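Local coordinates for molybdenum cofactor biosynthesis protein (PDB 1XI8) that probably transfers molybdenum to molybdopterin in the biosynthesis of the molybdenum cofactor, at residues L260-G265 with F301-Y306. Numbering follows the deposited sequence.
Sequences LVLITG and FVMSGY
Leu262 shows how one branched side chain can fill the hollow between Phe301, on the neighbouring parallel strand, and Met303, just past its end. The methyl Leu262 CD2 lodges between the two, 3.7 Å from Phe301 CD1 and 3.6 Å from Met303 SD. Leu262 runs alongside Phe301 in the same direction, whereas the methionine chain crosses it at a slant. With CG of Met303 anti to the carbonyl carbon (chi1 -57°), the thioether swings back over the leucine. Farther along the ring, Leu260 CD1 meets Phe301 CE1 at 4.0 Å, and Val318 of helix 307-326 touches both Leu262 and Phe301. An alanine in place of Leu262 would probably leave a gap between the phenylalanine ring and the methionine sulfur, setting the thioether freer to turn. The reverse face is more sparsely joined: Ile263 CG2 approaches Val302 CG2 at 4.1 Å, while helix 244-257 packs on Val261 and Ile263. Between the faces, backbone hydrogen bonds alternate from one strand to the other, Phe301 N to Val261 O (2.8 Å), Ile263 N to Phe301 O, and Met303 N to Ile263 O (2.8 Å). Beyond the strands, Gly265 N donates a weak hydrogen bond to Ser304 O, and Ser304 OG accepts from Tyr306 N in an ST turn just before helix 307-326. Such parallel strands, sandwiched between helices, are characteristic of the alpha/beta fold of the probable molybdopterin-binding domain.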
ATOM      1  N   LEU A 260     -22.029   6.060  -4.792  1.00 55.00           N
ATOM      2  CA  LEU A 260     -21.998   5.903  -3.355  1.00 55.00           C
ATOM      3  C   LEU A 260     -21.841   7.286  -2.735  1.00 55.00           C
ATOM      4  O   LEU A 260     -21.079   8.105  -3.239  1.00 55.00           O
ATOM      5  CB  LEU A 260     -20.827   5.000  -2.988  1.00 55.00           C
ATOM      6  CG  LEU A 260     -20.821   4.128  -1.743  1.00 55.00           C
ATOM      7  CD1 LEU A 260     -22.113   3.373  -1.580  1.00 55.00           C
ATOM      8  CD2 LEU A 260     -19.655   3.159  -1.856  1.00 55.00           C
ATOM      9  N   VAL A 261     -22.571   7.550  -1.654  1.00 55.00           N
ATOM     10  CA  VAL A 261     -22.521   8.846  -1.005  1.00 55.00           C
ATOM     11  C   VAL A 261     -22.220   8.718   0.483  1.00 55.00           C
ATOM     12  O   VAL A 261     -22.815   7.896   1.174  1.00 55.00           O
ATOM     13  CB  VAL A 261     -23.842   9.617  -1.183  1.00 55.00           C
ATOM     14  CG1 VAL A 261     -23.754  10.969  -0.505  1.00 55.00           C
ATOM     15  CG2 VAL A 261     -24.158   9.785  -2.651  1.00 55.00           C
ATOM     16  N   LEU A 262     -21.290   9.539   0.961  1.00 55.00           N
ATOM     17  CA  LEU A 262     -20.958   9.604   2.372  1.00 55.00           C
ATOM     18  C   LEU A 262     -21.336  10.966   2.919  1.00 55.00           C
ATOM     19  O   LEU A 262     -20.838  11.992   2.462  1.00 55.00           O
ATOM     20  CB  LEU A 262     -19.464   9.381   2.584  1.00 55.00           C
ATOM     21  CG  LEU A 262     -18.839   8.149   1.942  1.00 55.00           C
ATOM     22  CD1 LEU A 262     -17.353   8.128   2.183  1.00 55.00           C
ATOM     23  CD2 LEU A 262     -19.463   6.914   2.498  1.00 55.00           C
ATOM     24  N   ILE A 263     -22.229  10.976   3.896  1.00 55.00           N
ATOM     25  CA  ILE A 263     -22.581  12.208   4.598  1.00 55.00           C
ATOM     26  C   ILE A 263     -22.141  12.098   6.052  1.00 55.00           C
ATOM     27  O   ILE A 263     -22.571  11.212   6.774  1.00 55.00           O
ATOM     28  CB  ILE A 263     -24.096  12.517   4.503  1.00 55.00           C
ATOM     29  CG1 ILE A 263     -24.440  13.789   5.277  1.00 55.00           C
ATOM     30  CG2 ILE A 263     -24.937  11.338   4.995  1.00 55.00           C
ATOM     31  CD1 ILE A 263     -25.854  14.292   5.036  1.00 55.00           C
ATOM     32  N   THR A 264     -21.258  12.980   6.486  1.00 55.00           N
ATOM     33  CA  THR A 264     -20.823  12.950   7.880  1.00 55.00           C
ATOM     34  C   THR A 264     -21.759  13.778   8.712  1.00 55.00           C
ATOM     35  O   THR A 264     -22.645  14.434   8.186  1.00 55.00           O
ATOM     36  CB  THR A 264     -19.425  13.529   8.046  1.00 55.00           C
ATOM     37  OG1 THR A 264     -19.427  14.902   7.631  1.00 55.00           O
ATOM     38  CG2 THR A 264     -18.437  12.743   7.215  1.00 55.00           C
ATOM     39  N   GLY A 265     -21.562  13.762  10.021  1.00 55.00           N
ATOM     40  CA  GLY A 265     -22.310  14.662  10.888  1.00 55.00           C
ATOM     41  C   GLY A 265     -23.603  14.040  11.339  1.00 55.00           C
ATOM     42  O   GLY A 265     -23.618  13.396  12.389  1.00 55.00           O
ATOM     43  N   PHE A 301     -24.028   6.176   3.004  1.00 55.00           N
ATOM     44  CA  PHE A 301     -23.680   5.884   4.382  1.00 55.00           C
ATOM     45  C   PHE A 301     -23.866   7.136   5.205  1.00 55.00           C
ATOM     46  O   PHE A 301     -23.309   8.180   4.888  1.00 55.00           O
ATOM     47  CB  PHE A 301     -22.229   5.430   4.504  1.00 55.00           C
ATOM     48  CG  PHE A 301     -21.978   4.047   4.004  1.00 55.00           C
ATOM     49  CD1 PHE A 301     -21.521   3.836   2.708  1.00 55.00           C
ATOM     50  CD2 PHE A 301     -22.180   2.954   4.829  1.00 55.00           C
ATOM     51  CE1 PHE A 301     -21.276   2.554   2.244  1.00 55.00           C
ATOM     52  CE2 PHE A 301     -21.933   1.678   4.377  1.00 55.00           C
ATOM     53  CZ  PHE A 301     -21.478   1.472   3.079  1.00 55.00           C
ATOM     54  N   VAL A 302     -24.658   7.034   6.261  1.00 55.00           N
ATOM     55  CA  VAL A 302     -24.794   8.129   7.212  1.00 55.00           C
ATOM     56  C   VAL A 302     -23.686   7.934   8.231  1.00 55.00           C
ATOM     57  O   VAL A 302     -23.762   7.037   9.064  1.00 55.00           O
ATOM     58  CB  VAL A 302     -26.196   8.147   7.873  1.00 55.00           C
ATOM     59  CG1 VAL A 302     -26.270   9.196   8.990  1.00 55.00           C
ATOM     60  CG2 VAL A 302     -27.253   8.424   6.827  1.00 55.00           C
ATOM     61  N   MET A 303     -22.646   8.758   8.141  1.00 55.00           N
ATOM     62  CA  MET A 303     -21.440   8.557   8.957  1.00 55.00           C
ATOM     63  C   MET A 303     -21.320   9.534  10.130  1.00 55.00           C
ATOM     64  O   MET A 303     -22.059  10.502  10.225  1.00 55.00           O
ATOM     65  CB  MET A 303     -20.175   8.596   8.083  1.00 55.00           C
ATOM     66  CG  MET A 303     -20.169   7.587   6.952  1.00 55.00           C
ATOM     67  SD  MET A 303     -18.664   7.597   5.942  1.00 55.00           S
ATOM     68  CE  MET A 303     -17.532   6.584   6.888  1.00 55.00           C
ATOM     69  N   SER A 304     -20.378   9.269  11.023  1.00 55.00           N
ATOM     70  CA  SER A 304     -20.180  10.105  12.199  1.00 55.00           C
ATOM     71  C   SER A 304     -19.508  11.441  11.880  1.00 55.00           C
ATOM     72  O   SER A 304     -19.107  11.711  10.745  1.00 55.00           O
ATOM     73  CB  SER A 304     -19.358   9.336  13.236  1.00 55.00           C
ATOM     74  OG  SER A 304     -18.921  10.168  14.306  1.00 55.00           O
ATOM     75  N   GLY A 305     -19.387  12.281  12.900  1.00 55.00           N
ATOM     76  CA  GLY A 305     -18.660  13.526  12.776  1.00 55.00           C
ATOM     77  C   GLY A 305     -17.314  13.443  13.464  1.00 55.00           C
ATOM     78  O   GLY A 305     -16.499  14.340  13.339  1.00 55.00           O
ATOM     79  N   TYR A 306     -17.065  12.365  14.197  1.00 55.00           N
ATOM     80  CA  TYR A 306     -15.802  12.251  14.911  1.00 55.00           C
ATOM     81  C   TYR A 306     -14.794  11.466  14.085  1.00 55.00           C
ATOM     82  O   TYR A 306     -15.056  10.331  13.697  1.00 55.00           O
ATOM     83  CB  TYR A 306     -15.983  11.612  16.295  1.00 55.00           C
ATOM     84  CG  TYR A 306     -17.131  12.196  17.103  1.00 55.00           C
ATOM     85  CD1 TYR A 306     -18.258  11.425  17.417  1.00 55.00           C
ATOM     86  CD2 TYR A 306     -17.095  13.518  17.547  1.00 55.00           C
ATOM     87  CE1 TYR A 306     -19.312  11.954  18.155  1.00 55.00           C
ATOM     88  CE2 TYR A 306     -18.139  14.061  18.284  1.00 55.00           C
ATOM     89  CZ  TYR A 306     -19.245  13.280  18.584  1.00 55.00           C
ATOM     90  OH  TYR A 306     -20.286  13.828  19.315  1.00 55.00           O
TER